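PDB 2PT5: shikimate kinase from Aquifex aeolicus, which probably catalyses the transfer of phosphate from ATP to the 3-hydroxyl group of shikimate, the fifth of seven steps leading to chorismate. Local coordinates for residues 6-11 / 104-109; 97-102 / 142-147; 27-32 / 70-75. All blocks are in the same frame, centred on the assembly; numbering follows the deposited sequence.

Contact 1: residues 6-11 / 104-109; sequences IGFMCS and EVFLER
Phe8, in the loop that follows strand 2-6, meets Phe106 of helix 103-109 with the two side chains crossing at about a right angle. Their ring planes are inclined at 56° and the centroids lie 4.8 Å apart, an oblique pairing that is neither a stack nor a T. CD2 of Phe8 comes 3.6 Å from CE1 of Phe106, while CB and CG of Phe8 rest near CD1 of the same ring. Phe106 reaches this point because its CG lies anti to its own backbone N (chi1 164°), which carries the ring away from the helix toward the loop. Phe130 stacks on Phe8 and also meets Phe106, and Tyr137 meets Phe8 edge to face, so large flat side chains suit both positions.

Cys10 fills the corner between loop and helix. Its SG lies 4.0 Å from CD1 of Phe106, an oblique sulfur-aromatic contact, and its CB lies 3.5 Å from CB of Arg109. From there the arginine chain runs extended past the loop, bringing CD to 3.7 Å from Cys10 O, while Val105 CG1 lies over the rim of one guanidinium face. The loop holds its own shape: Phe8 O accepts both Ser11 N and Ser11 OG, the latter at 2.6 Å, across a type I turn.

Between the segments the attraction is therefore apolar and aromatic, with sulfur contacts added. The firm tie is covalent, since Cys10 forms a disulfide with Cys110, just beyond Arg109; it fastens part of the predicted ATP-binding loop to the end of this helix.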
ATOM      1  N   ILE A   6      -0.728   1.967  -3.316  1.00 30.87           N
ATOM      2  CA  ILE A   6      -0.476   0.535  -3.294  1.00 33.19           C
ATOM      3  C   ILE A   6       0.946   0.241  -3.741  1.00 32.07           C
ATOM      4  O   ILE A   6       1.576   1.054  -4.419  1.00 26.56           O
ATOM      5  CB  ILE A   6      -1.483  -0.219  -4.205  1.00 32.29           C
ATOM      6  CG1 ILE A   6      -1.183   0.055  -5.681  1.00 32.61           C
ATOM      7  CG2 ILE A   6      -2.897   0.243  -3.898  1.00 33.06           C
ATOM      8  CD1 ILE A   6      -2.197  -0.569  -6.646  1.00 35.36           C
ATOM      9  N   GLY A   7       1.451  -0.923  -3.351  1.00 31.44           N
ATOM     10  CA  GLY A   7       2.799  -1.308  -3.720  1.00 30.36           C
ATOM     11  C   GLY A   7       3.425  -2.114  -2.601  1.00 36.51           C
ATOM     12  O   GLY A   7       2.767  -2.403  -1.592  1.00 32.58           O
ATOM     13  N   PHE A   8       4.697  -2.468  -2.756  1.00 30.26           N
ATOM     14  CA  PHE A   8       5.369  -3.251  -1.731  1.00 34.52           C
ATOM     15  C   PHE A   8       5.633  -2.429  -0.467  1.00 37.07           C
ATOM     16  O   PHE A   8       5.695  -1.193  -0.497  1.00 29.20           O
ATOM     17  CB  PHE A   8       6.677  -3.856  -2.277  1.00 27.16           C
ATOM     18  CG  PHE A   8       6.471  -4.781  -3.449  1.00 32.37           C
ATOM     19  CD1 PHE A   8       6.650  -4.327  -4.758  1.00 34.53           C
ATOM     20  CD2 PHE A   8       6.045  -6.092  -3.250  1.00 30.43           C
ATOM     21  CE1 PHE A   8       6.407  -5.165  -5.857  1.00 30.84           C
ATOM     22  CE2 PHE A   8       5.800  -6.938  -4.338  1.00 33.95           C
ATOM     23  CZ  PHE A   8       5.983  -6.470  -5.647  1.00 26.50           C
HETATM   24  N   MSE A   9       5.774  -3.145   0.642  1.00 43.16           N
HETATM   25  CA  MSE A   9       6.013  -2.559   1.955  1.00 49.08           C
HETATM   26  C   MSE A   9       7.129  -1.518   2.004  1.00 46.09           C
HETATM   27  O   MSE A   9       7.031  -0.519   2.718  1.00 45.32           O
HETATM   28  CB  MSE A   9       6.323  -3.682   2.947  1.00 60.80           C
HETATM   29  CG  MSE A   9       6.983  -3.232   4.239  1.00 77.85           C
HETATM   30 SE   MSE A   9       8.500  -4.375   4.662  1.00100.68          SE
HETATM   31  CE  MSE A   9       9.933  -3.212   4.084  1.00 93.33           C
ATOM     32  N   CYS A  10       8.192  -1.748   1.246  1.00 40.55           N
ATOM     33  CA  CYS A  10       9.321  -0.833   1.243  1.00 37.74           C
ATOM     34  C   CYS A  10       9.279   0.180   0.103  1.00 38.78           C
ATOM     35  O   CYS A  10      10.328   0.644  -0.348  1.00 41.65           O
ATOM     36  CB  CYS A  10      10.618  -1.641   1.160  1.00 42.06           C
ATOM     37  SG  CYS A  10      10.620  -2.805  -0.247  1.00 40.04           S
ATOM     38  N   SER A  11       8.090   0.533  -0.370  1.00 34.07           N
ATOM     39  CA  SER A  11       8.008   1.487  -1.469  1.00 39.38           C
ATOM     40  C   SER A  11       7.701   2.913  -0.997  1.00 40.93           C
ATOM     41  O   SER A  11       7.499   3.811  -1.810  1.00 44.14           O
ATOM     42  CB  SER A  11       6.971   1.029  -2.509  1.00 31.50           C
ATOM     43  OG  SER A  11       5.683   0.931  -1.942  1.00 38.20           O
ATOM     44  N   GLU A 104      15.493  -5.030  -7.628  1.00 32.29           N
ATOM     45  CA  GLU A 104      16.726  -4.812  -6.874  1.00 31.16           C
ATOM     46  C   GLU A 104      16.521  -3.884  -5.669  1.00 34.14           C
ATOM     47  O   GLU A 104      17.149  -4.072  -4.628  1.00 36.16           O
ATOM     48  CB  GLU A 104      17.856  -4.272  -7.780  1.00 28.44           C
ATOM     49  CG  GLU A 104      17.636  -2.862  -8.310  1.00 28.25           C
ATOM     50  CD  GLU A 104      16.965  -2.834  -9.665  1.00 32.94           C
ATOM     51  OE1 GLU A 104      16.345  -3.850 -10.059  1.00 33.64           O
ATOM     52  OE2 GLU A 104      17.048  -1.783 -10.331  1.00 36.08           O
ATOM     53  N   VAL A 105      15.644  -2.892  -5.801  1.00 32.07           N
ATOM     54  CA  VAL A 105      15.375  -1.965  -4.700  1.00 31.02           C
ATOM     55  C   VAL A 105      14.572  -2.685  -3.618  1.00 32.50           C
ATOM     56  O   VAL A 105      14.841  -2.551  -2.424  1.00 31.43           O
ATOM     57  CB  VAL A 105      14.579  -0.738  -5.180  1.00 30.08           C
ATOM     58  CG1 VAL A 105      14.111   0.083  -3.984  1.00 30.42           C
ATOM     59  CG2 VAL A 105      15.452   0.118  -6.097  1.00 35.39           C
ATOM     60  N   PHE A 106      13.576  -3.439  -4.066  1.00 34.29           N
ATOM     61  CA  PHE A 106      12.704  -4.231  -3.203  1.00 30.37           C
ATOM     62  C   PHE A 106      13.563  -5.128  -2.325  1.00 32.00           C
ATOM     63  O   PHE A 106      13.399  -5.186  -1.106  1.00 34.18           O
ATOM     64  CB  PHE A 106      11.792  -5.086  -4.091  1.00 29.89           C
ATOM     65  CG  PHE A 106      11.100  -6.214  -3.376  1.00 33.19           C
ATOM     66  CD1 PHE A 106       9.983  -5.979  -2.576  1.00 34.68           C
ATOM     67  CD2 PHE A 106      11.535  -7.523  -3.547  1.00 37.16           C
ATOM     68  CE1 PHE A 106       9.308  -7.033  -1.964  1.00 34.15           C
ATOM     69  CE2 PHE A 106      10.869  -8.583  -2.942  1.00 35.57           C
ATOM     70  CZ  PHE A 106       9.749  -8.337  -2.149  1.00 31.76           C
ATOM     71  N   LEU A 107      14.498  -5.811  -2.966  1.00 31.47           N
ATOM     72  CA  LEU A 107      15.394  -6.740  -2.296  1.00 30.72           C
ATOM     73  C   LEU A 107      16.242  -6.073  -1.223  1.00 35.45           C
ATOM     74  O   LEU A 107      16.439  -6.629  -0.150  1.00 32.89           O
ATOM     75  CB  LEU A 107      16.298  -7.391  -3.337  1.00 32.29           C
ATOM     76  CG  LEU A 107      16.301  -8.908  -3.505  1.00 36.15           C
ATOM     77  CD1 LEU A 107      14.944  -9.503  -3.210  1.00 34.99           C
ATOM     78  CD2 LEU A 107      16.746  -9.221  -4.926  1.00 31.03           C
ATOM     79  N   GLU A 108      16.738  -4.875  -1.511  1.00 38.36           N
ATOM     80  CA  GLU A 108      17.579  -4.171  -0.557  1.00 43.79           C
ATOM     81  C   GLU A 108      16.824  -3.415   0.543  1.00 41.16           C
ATOM     82  O   GLU A 108      17.393  -3.144   1.595  1.00 43.99           O
ATOM     83  CB  GLU A 108      18.544  -3.230  -1.304  1.00 41.07           C
ATOM     84  CG  GLU A 108      17.888  -2.197  -2.200  1.00 50.72           C
ATOM     85  CD  GLU A 108      18.797  -1.746  -3.348  1.00 55.51           C
ATOM     86  OE1 GLU A 108      18.446  -0.762  -4.037  1.00 52.89           O
ATOM     87  OE2 GLU A 108      19.855  -2.381  -3.568  1.00 54.54           O
ATOM     88  N   ARG A 109      15.550  -3.100   0.323  1.00 41.09           N
ATOM     89  CA  ARG A 109      14.780  -2.358   1.331  1.00 41.40           C
ATOM     90  C   ARG A 109      13.759  -3.174   2.125  1.00 41.74           C
ATOM     91  O   ARG A 109      13.554  -2.927   3.310  1.00 44.15           O
ATOM     92  CB  ARG A 109      14.035  -1.182   0.685  1.00 40.35           C
ATOM     93  CG  ARG A 109      14.899  -0.104   0.034  1.00 34.66           C
ATOM     94  CD  ARG A 109      14.004   1.005  -0.542  1.00 38.44           C
ATOM     95  NE  ARG A 109      14.752   1.972  -1.346  1.00 45.08           N
ATOM     96  CZ  ARG A 109      14.226   3.069  -1.890  1.00 44.43           C
ATOM     97  NH1 ARG A 109      12.939   3.358  -1.721  1.00 48.03           N
ATOM     98  NH2 ARG A 109      14.984   3.870  -2.617  1.00 49.93           N
TER

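Contact 2: residues 97-102 / 142-147; sequences VFIDIP and IKVKGE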
ATOM      1  N   VAL A  97      -3.023   4.615  -6.736  1.00 31.39           N
ATOM      2  CA  VAL A  97      -1.678   5.009  -7.142  1.00 33.24           C
ATOM      3  C   VAL A  97      -0.648   3.953  -6.777  1.00 32.16           C
ATOM      4  O   VAL A  97      -0.467   3.624  -5.600  1.00 30.02           O
ATOM      5  CB  VAL A  97      -1.249   6.336  -6.466  1.00 27.77           C
ATOM      6  CG1 VAL A  97       0.085   6.790  -7.018  1.00 33.54           C
ATOM      7  CG2 VAL A  97      -2.313   7.407  -6.684  1.00 32.54           C
ATOM      8  N   PHE A  98       0.042   3.446  -7.790  1.00 27.86           N
ATOM      9  CA  PHE A  98       1.057   2.428  -7.575  1.00 32.55           C
ATOM     10  C   PHE A  98       2.434   3.070  -7.527  1.00 30.18           C
ATOM     11  O   PHE A  98       2.897   3.654  -8.504  1.00 30.83           O
ATOM     12  CB  PHE A  98       0.985   1.365  -8.693  1.00 32.18           C
ATOM     13  CG  PHE A  98       2.127   0.363  -8.683  1.00 30.33           C
ATOM     14  CD1 PHE A  98       2.722  -0.049  -7.490  1.00 30.00           C
ATOM     15  CD2 PHE A  98       2.578  -0.198  -9.882  1.00 34.95           C
ATOM     16  CE1 PHE A  98       3.746  -0.998  -7.488  1.00 30.13           C
ATOM     17  CE2 PHE A  98       3.605  -1.154  -9.893  1.00 30.46           C
ATOM     18  CZ  PHE A  98       4.189  -1.556  -8.696  1.00 33.96           C
ATOM     19  N   ILE A  99       3.067   2.986  -6.366  1.00 31.30           N
ATOM     20  CA  ILE A  99       4.408   3.523  -6.191  1.00 31.29           C
ATOM     21  C   ILE A  99       5.311   2.330  -6.480  1.00 34.52           C
ATOM     22  O   ILE A  99       5.519   1.452  -5.636  1.00 25.96           O
ATOM     23  CB  ILE A  99       4.607   4.035  -4.764  1.00 30.01           C
ATOM     24  CG1 ILE A  99       3.601   5.158  -4.492  1.00 32.06           C
ATOM     25  CG2 ILE A  99       6.029   4.521  -4.586  1.00 24.75           C
ATOM     26  CD1 ILE A  99       3.544   5.614  -3.033  1.00 37.73           C
ATOM     27  N   ASP A 100       5.827   2.320  -7.702  1.00 37.14           N
ATOM     28  CA  ASP A 100       6.652   1.238  -8.230  1.00 35.07           C
ATOM     29  C   ASP A 100       8.156   1.296  -7.976  1.00 34.00           C
ATOM     30  O   ASP A 100       8.801   2.291  -8.282  1.00 31.37           O
ATOM     31  CB  ASP A 100       6.415   1.172  -9.742  1.00 34.83           C
ATOM     32  CG  ASP A 100       6.971  -0.087 -10.374  1.00 35.80           C
ATOM     33  OD1 ASP A 100       7.291  -0.037 -11.578  1.00 42.06           O
ATOM     34  OD2 ASP A 100       7.064  -1.123  -9.683  1.00 36.40           O
ATOM     35  N   ILE A 101       8.702   0.219  -7.417  1.00 30.18           N
ATOM     36  CA  ILE A 101      10.141   0.097  -7.198  1.00 33.80           C
ATOM     37  C   ILE A 101      10.575  -1.208  -7.871  1.00 33.80           C
ATOM     38  O   ILE A 101       9.851  -2.211  -7.828  1.00 28.68           O
ATOM     39  CB  ILE A 101      10.528   0.016  -5.699  1.00 36.06           C
ATOM     40  CG1 ILE A 101       9.700  -1.059  -5.000  1.00 37.29           C
ATOM     41  CG2 ILE A 101      10.370   1.385  -5.042  1.00 36.17           C
ATOM     42  CD1 ILE A 101      10.110  -1.299  -3.554  1.00 41.71           C
ATOM     43  N   PRO A 102      11.752  -1.209  -8.517  1.00 30.62           N
ATOM     44  CA  PRO A 102      12.293  -2.386  -9.206  1.00 31.81           C
ATOM     45  C   PRO A 102      12.713  -3.489  -8.234  1.00 32.10           C
ATOM     46  O   PRO A 102      12.929  -3.231  -7.048  1.00 33.11           O
ATOM     47  CB  PRO A 102      13.471  -1.812  -9.989  1.00 33.35           C
ATOM     48  CG  PRO A 102      13.939  -0.689  -9.102  1.00 35.87           C
ATOM     49  CD  PRO A 102      12.642  -0.046  -8.678  1.00 31.69           C
ATOM     50  N   ILE A 142      -2.874   5.208 -11.542  1.00 39.00           N
ATOM     51  CA  ILE A 142      -1.632   5.954 -11.720  1.00 40.60           C
ATOM     52  C   ILE A 142      -0.428   5.169 -11.204  1.00 39.41           C
ATOM     53  O   ILE A 142      -0.489   4.536 -10.147  1.00 37.44           O
ATOM     54  CB  ILE A 142      -1.690   7.307 -10.972  1.00 40.02           C
ATOM     55  CG1 ILE A 142      -2.961   8.068 -11.362  1.00 39.69           C
ATOM     56  CG2 ILE A 142      -0.467   8.144 -11.309  1.00 35.23           C
ATOM     57  CD1 ILE A 142      -3.191   9.334 -10.542  1.00 38.33           C
ATOM     58  N   LYS A 143       0.666   5.226 -11.955  1.00 37.21           N
ATOM     59  CA  LYS A 143       1.894   4.529 -11.591  1.00 40.42           C
ATOM     60  C   LYS A 143       3.046   5.525 -11.592  1.00 38.11           C
ATOM     61  O   LYS A 143       3.274   6.199 -12.580  1.00 41.59           O
ATOM     62  CB  LYS A 143       2.180   3.407 -12.598  1.00 40.56           C
ATOM     63  CG  LYS A 143       3.531   2.719 -12.411  1.00 47.98           C
ATOM     64  CD  LYS A 143       3.815   1.726 -13.540  1.00 51.23           C
ATOM     65  CE  LYS A 143       5.128   0.983 -13.329  1.00 51.91           C
ATOM     66  NZ  LYS A 143       6.320   1.883 -13.289  1.00 59.59           N
ATOM     67  N   VAL A 144       3.768   5.616 -10.480  1.00 38.91           N
ATOM     68  CA  VAL A 144       4.892   6.539 -10.372  1.00 37.39           C
ATOM     69  C   VAL A 144       6.156   5.819  -9.902  1.00 38.66           C
ATOM     70  O   VAL A 144       6.079   4.786  -9.236  1.00 37.81           O
ATOM     71  CB  VAL A 144       4.572   7.691  -9.384  1.00 32.65           C
ATOM     72  CG1 VAL A 144       3.340   8.456  -9.853  1.00 32.84           C
ATOM     73  CG2 VAL A 144       4.338   7.130  -7.993  1.00 33.55           C
ATOM     74  N   LYS A 145       7.310   6.382 -10.252  1.00 41.04           N
ATOM     75  CA  LYS A 145       8.615   5.833  -9.891  1.00 45.54           C
ATOM     76  C   LYS A 145       8.870   6.060  -8.400  1.00 43.67           C
ATOM     77  O   LYS A 145       9.040   7.196  -7.965  1.00 41.25           O
ATOM     78  CB  LYS A 145       9.701   6.537 -10.704  1.00 56.58           C
ATOM     79  CG  LYS A 145      10.919   5.694 -11.021  1.00 70.76           C
ATOM     80  CD  LYS A 145      10.788   5.052 -12.395  1.00 82.00           C
ATOM     81  CE  LYS A 145      12.107   4.435 -12.844  1.00 88.87           C
ATOM     82  NZ  LYS A 145      13.203   5.446 -12.904  1.00 91.63           N
ATOM     83  N   GLY A 146       8.905   4.982  -7.623  1.00 42.84           N
ATOM     84  CA  GLY A 146       9.113   5.110  -6.191  1.00 43.40           C
ATOM     85  C   GLY A 146      10.541   4.933  -5.718  1.00 44.71           C
ATOM     86  O   GLY A 146      10.800   4.824  -4.517  1.00 42.42           O
ATOM     87  N   GLU A 147      11.472   4.888  -6.663  1.00 47.26           N
ATOM     88  CA  GLU A 147      12.876   4.736  -6.328  1.00 50.63           C
ATOM     89  C   GLU A 147      13.400   6.086  -5.854  1.00 49.36           C
ATOM     90  O   GLU A 147      14.358   6.158  -5.090  1.00 53.03           O
ATOM     91  CB  GLU A 147      13.669   4.242  -7.551  1.00 50.28           C
ATOM     92  CG  GLU A 147      15.185   4.305  -7.376  1.00 56.96           C
ATOM     93  CD  GLU A 147      15.930   3.314  -8.254  1.00 60.28           C
ATOM     94  OE1 GLU A 147      15.440   3.005  -9.363  1.00 61.89           O
ATOM     95  OE2 GLU A 147      17.013   2.854  -7.835  1.00 57.35           O
TER
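Lys143 and Phe98 stand side by side on one face of the parallel sheet, pointing the same way, and the lysine can be followed outward from the backbone. Lys143 CB passes 4.2 Å from Phe98 O. Lys143 CG, set anti to the backbone N (chi1 173°), lies 4.0 Å from CD2 of the Phe98 ring. The chain stays extended as far as CE of Lys143, which itself lies 3.0 Å from Asp100 OD1, and the turn at chi4 (-61°) then swings NZ onto that oxygen. Lys143 NZ closes a salt bridge of 2.7 Å to Asp100 OD1, arriving on the anti side of that oxygen and 18° out of the carboxylate plane. Arg134 NH2 bridges to the same oxygen, so two cations share it, which would be expected to stabilise a negative charge on this buried carboxylate. CB of Asp100 also lies over the rim of one face of the Phe98 ring. A lysine suits this edge: its methylenes pass the aromatic ring while its ammonium reaches the acid.

Beneath, three backbone bonds join the strands, Phe98 N to Ile142 O, Val144 N to Phe98 O and Asp100 N to Val144 O; Gly146 N, just past the end of the second strand, adds a fourth to Asp100 O. On the other face Val97, Ile99, Ile142 and Val144 form an apolar surface; CG1 of Ile99 approaches CG2 of Val144 at 4.1 Å, and helix 150-162 packs on Ile142 and Val144. At Gly146 the place of a side chain is taken by Ile99 CG2, 3.5 Å from the glycine CA.

Strand 142-145 is the outermost strand on this side of a five-stranded parallel sheet ordered 2-3-1-4-5, flanked by helices in the alpha/beta manner of P-loop kinases.

Contact 3: residues 27-32 / 70-75; sequences PFYDVD and ENVVIS
Strands 28-30 and 72-75 run parallel, their short axes 21° apart, joined by alternating backbone bonds from Val73 N to Pro27 O, Tyr29 N to Val73 O, Ser75 N to Tyr29 O and Val31 N to Ser75 O. Phe28, Asp30, Val73 and Ser75 share one face. The Phe28 ring leans across to strand 72-75, with CD1 3.9 Å from CG1 of Val73 and CZ 3.2 Å from OG of Ser75. That hydroxyl donates a 2.6 Å bond from Ser75 OG to Asp30 OD1, using the anti lone pair of the carboxylate. The other oxygen, Asp30 OD2, takes the backbone NH of Glu33, so the residue is the N-cap of helix 31-39 and the serine steadies the capping group. An aspartate suits the place because each oxygen has its own donor.

Tyr29 and Ile74 point to the opposite face. Val72 CG2 meets the tyrosine ring at its edge, in plane, 3.6 Å from Tyr29 CD2. Val31 CG2 lies 3.8 Å from Ile74 CG2, an apolar contact where strand 28-30 passes into helix 31-39.

Phe28 also touches Ser14, a predicted magnesium ligand, and Asp32, in the first turn of the helix, probably binds shikimate. Here edge strand 28-30 pairs with 72-75 in the 2-3-1-4-5 parallel sheet of a P-loop kinase.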
ATOM      1  N   PRO A  27      -6.818  14.096   5.550  1.00 34.96           N
ATOM      2  CA  PRO A  27      -6.202  13.122   6.458  1.00 35.79           C
ATOM      3  C   PRO A  27      -5.563  11.901   5.792  1.00 37.74           C
ATOM      4  O   PRO A  27      -5.967  11.467   4.707  1.00 36.81           O
ATOM      5  CB  PRO A  27      -7.354  12.734   7.383  1.00 35.17           C
ATOM      6  CG  PRO A  27      -8.552  12.849   6.491  1.00 39.14           C
ATOM      7  CD  PRO A  27      -8.286  14.114   5.701  1.00 33.85           C
ATOM      8  N   PHE A  28      -4.550  11.360   6.455  1.00 34.46           N
ATOM      9  CA  PHE A  28      -3.869  10.180   5.962  1.00 32.50           C
ATOM     10  C   PHE A  28      -4.118   9.017   6.906  1.00 32.69           C
ATOM     11  O   PHE A  28      -4.167   9.183   8.129  1.00 32.81           O
ATOM     12  CB  PHE A  28      -2.363  10.415   5.860  1.00 32.12           C
ATOM     13  CG  PHE A  28      -1.577   9.151   5.676  1.00 32.62           C
ATOM     14  CD1 PHE A  28      -1.664   8.427   4.489  1.00 28.04           C
ATOM     15  CD2 PHE A  28      -0.809   8.644   6.718  1.00 31.18           C
ATOM     16  CE1 PHE A  28      -0.998   7.208   4.349  1.00 31.78           C
ATOM     17  CE2 PHE A  28      -0.136   7.424   6.588  1.00 34.41           C
ATOM     18  CZ  PHE A  28      -0.231   6.706   5.406  1.00 31.41           C
ATOM     19  N   TYR A  29      -4.275   7.837   6.333  1.00 31.45           N
ATOM     20  CA  TYR A  29      -4.498   6.634   7.120  1.00 34.59           C
ATOM     21  C   TYR A  29      -3.797   5.466   6.445  1.00 34.39           C
ATOM     22  O   TYR A  29      -3.764   5.369   5.215  1.00 30.76           O
ATOM     23  CB  TYR A  29      -5.995   6.331   7.235  1.00 36.05           C
ATOM     24  CG  TYR A  29      -6.720   7.210   8.214  1.00 35.72           C
ATOM     25  CD1 TYR A  29      -6.604   6.990   9.582  1.00 39.49           C
ATOM     26  CD2 TYR A  29      -7.485   8.294   7.781  1.00 41.04           C
ATOM     27  CE1 TYR A  29      -7.224   7.827  10.499  1.00 45.64           C
ATOM     28  CE2 TYR A  29      -8.113   9.144   8.695  1.00 44.08           C
ATOM     29  CZ  TYR A  29      -7.974   8.902  10.051  1.00 45.39           C
ATOM     30  OH  TYR A  29      -8.559   9.734  10.972  1.00 52.02           O
ATOM     31  N   ASP A  30      -3.229   4.595   7.269  1.00 35.14           N
ATOM     32  CA  ASP A  30      -2.551   3.404   6.794  1.00 35.25           C
ATOM     33  C   ASP A  30      -3.343   2.220   7.325  1.00 31.92           C
ATOM     34  O   ASP A  30      -3.517   2.083   8.533  1.00 35.93           O
ATOM     35  CB  ASP A  30      -1.127   3.336   7.329  1.00 36.83           C
ATOM     36  CG  ASP A  30      -0.468   2.008   7.021  1.00 36.84           C
ATOM     37  OD1 ASP A  30      -0.205   1.734   5.836  1.00 40.90           O
ATOM     38  OD2 ASP A  30      -0.237   1.230   7.966  1.00 37.59           O
ATOM     39  N   VAL A  31      -3.822   1.366   6.429  1.00 31.26           N
ATOM     40  CA  VAL A  31      -4.630   0.218   6.839  1.00 31.74           C
ATOM     41  C   VAL A  31      -3.988  -0.654   7.914  1.00 34.90           C
ATOM     42  O   VAL A  31      -4.579  -0.864   8.968  1.00 36.17           O
ATOM     43  CB  VAL A  31      -4.979  -0.673   5.635  1.00 31.59           C
ATOM     44  CG1 VAL A  31      -5.760  -1.907   6.107  1.00 20.38           C
ATOM     45  CG2 VAL A  31      -5.781   0.139   4.611  1.00 29.79           C
ATOM     46  N   ASP A  32      -2.786  -1.163   7.655  1.00 34.51           N
ATOM     47  CA  ASP A  32      -2.123  -2.017   8.633  1.00 36.13           C
ATOM     48  C   ASP A  32      -2.034  -1.376  10.012  1.00 36.53           C
ATOM     49  O   ASP A  32      -2.270  -2.045  11.025  1.00 38.34           O
ATOM     50  CB  ASP A  32      -0.729  -2.406   8.142  1.00 38.94           C
ATOM     51  CG  ASP A  32      -0.762  -3.540   7.115  1.00 44.36           C
ATOM     52  OD1 ASP A  32       0.311  -3.865   6.561  1.00 46.88           O
ATOM     53  OD2 ASP A  32      -1.850  -4.111   6.870  1.00 44.16           O
ATOM     54  N   GLU A  70     -14.879  10.927   2.447  1.00 45.23           N
ATOM     55  CA  GLU A  70     -14.805  11.324   1.043  1.00 48.78           C
ATOM     56  C   GLU A  70     -13.436  11.885   0.662  1.00 45.94           C
ATOM     57  O   GLU A  70     -13.010  11.774  -0.481  1.00 45.36           O
ATOM     58  CB  GLU A  70     -15.891  12.351   0.717  1.00 54.30           C
ATOM     59  CG  GLU A  70     -17.265  11.750   0.502  1.00 61.36           C
ATOM     60  CD  GLU A  70     -18.323  12.806   0.279  1.00 66.01           C
ATOM     61  OE1 GLU A  70     -17.979  13.889  -0.242  1.00 69.83           O
ATOM     62  OE2 GLU A  70     -19.500  12.547   0.614  1.00 69.52           O
ATOM     63  N   ASN A  71     -12.747  12.483   1.625  1.00 43.70           N
ATOM     64  CA  ASN A  71     -11.435  13.057   1.369  1.00 41.62           C
ATOM     65  C   ASN A  71     -10.433  12.392   2.297  1.00 43.47           C
ATOM     66  O   ASN A  71     -10.479  12.578   3.518  1.00 44.65           O
ATOM     67  CB  ASN A  71     -11.484  14.559   1.613  1.00 44.48           C
ATOM     68  CG  ASN A  71     -12.561  15.235   0.795  1.00 43.12           C
ATOM     69  OD1 ASN A  71     -12.443  15.356  -0.424  1.00 47.95           O
ATOM     70  ND2 ASN A  71     -13.632  15.661   1.459  1.00 44.16           N
ATOM     71  N   VAL A  72      -9.519  11.619   1.718  1.00 38.82           N
ATOM     72  CA  VAL A  72      -8.544  10.901   2.525  1.00 35.59           C
ATOM     73  C   VAL A  72      -7.517  10.196   1.642  1.00 33.26           C
ATOM     74  O   VAL A  72      -7.798   9.861   0.484  1.00 35.38           O
ATOM     75  CB  VAL A  72      -9.269   9.835   3.392  1.00 33.43           C
ATOM     76  CG1 VAL A  72      -9.815   8.728   2.487  1.00 30.54           C
ATOM     77  CG2 VAL A  72      -8.338   9.273   4.462  1.00 32.53           C
ATOM     78  N   VAL A  73      -6.319  10.007   2.185  1.00 30.24           N
ATOM     79  CA  VAL A  73      -5.264   9.290   1.484  1.00 24.80           C
ATOM     80  C   VAL A  73      -5.099   8.045   2.327  1.00 27.36           C
ATOM     81  O   VAL A  73      -4.865   8.129   3.542  1.00 28.09           O
ATOM     82  CB  VAL A  73      -3.940  10.054   1.475  1.00 27.41           C
ATOM     83  CG1 VAL A  73      -2.857   9.206   0.814  1.00 25.33           C
ATOM     84  CG2 VAL A  73      -4.105  11.375   0.745  1.00 31.02           C
ATOM     85  N   ILE A  74      -5.246   6.888   1.695  1.00 27.81           N
ATOM     86  CA  ILE A  74      -5.126   5.623   2.399  1.00 29.15           C
ATOM     87  C   ILE A  74      -4.004   4.785   1.805  1.00 30.59           C
ATOM     88  O   ILE A  74      -4.027   4.493   0.608  1.00 29.56           O
ATOM     89  CB  ILE A  74      -6.433   4.819   2.286  1.00 29.77           C
ATOM     90  CG1 ILE A  74      -7.569   5.566   2.985  1.00 32.75           C
ATOM     91  CG2 ILE A  74      -6.256   3.440   2.876  1.00 28.22           C
ATOM     92  CD1 ILE A  74      -8.940   5.028   2.616  1.00 27.47           C
ATOM     93  N   SER A  75      -3.024   4.420   2.635  1.00 29.22           N
ATOM     94  CA  SER A  75      -1.923   3.570   2.194  1.00 30.95           C
ATOM     95  C   SER A  75      -2.386   2.153   2.528  1.00 32.59           C
ATOM     96  O   SER A  75      -3.050   1.939   3.544  1.00 33.34           O
ATOM     97  CB  SER A  75      -0.622   3.903   2.944  1.00 33.70           C
ATOM     98  OG  SER A  75      -0.790   3.785   4.349  1.00 41.35           O
TER

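Contacts 2 and 3 join outer strands to the same five-stranded sheet at its two edges, one through 142-145 and the other through 28-30; their centres are 18 Å apart and they do not touch. Both rest on parallel backbone bonding, but contact 2 is buried and uses a salt bridge, whereas contact 3 is partly buried and uses a hydroxyl-carboxylate bond with a helix cap. Contact 1, likewise partly buried, is different in kind: loop against helix, aromatic, with one cysteine sulfur that is tied into a disulfide. It adjoins contact 2, since Ile6 pairs with strand 95-100 and helix 103-109 follows that strand. Contacts 1 and 3 lie on opposite sides of the chain's centre.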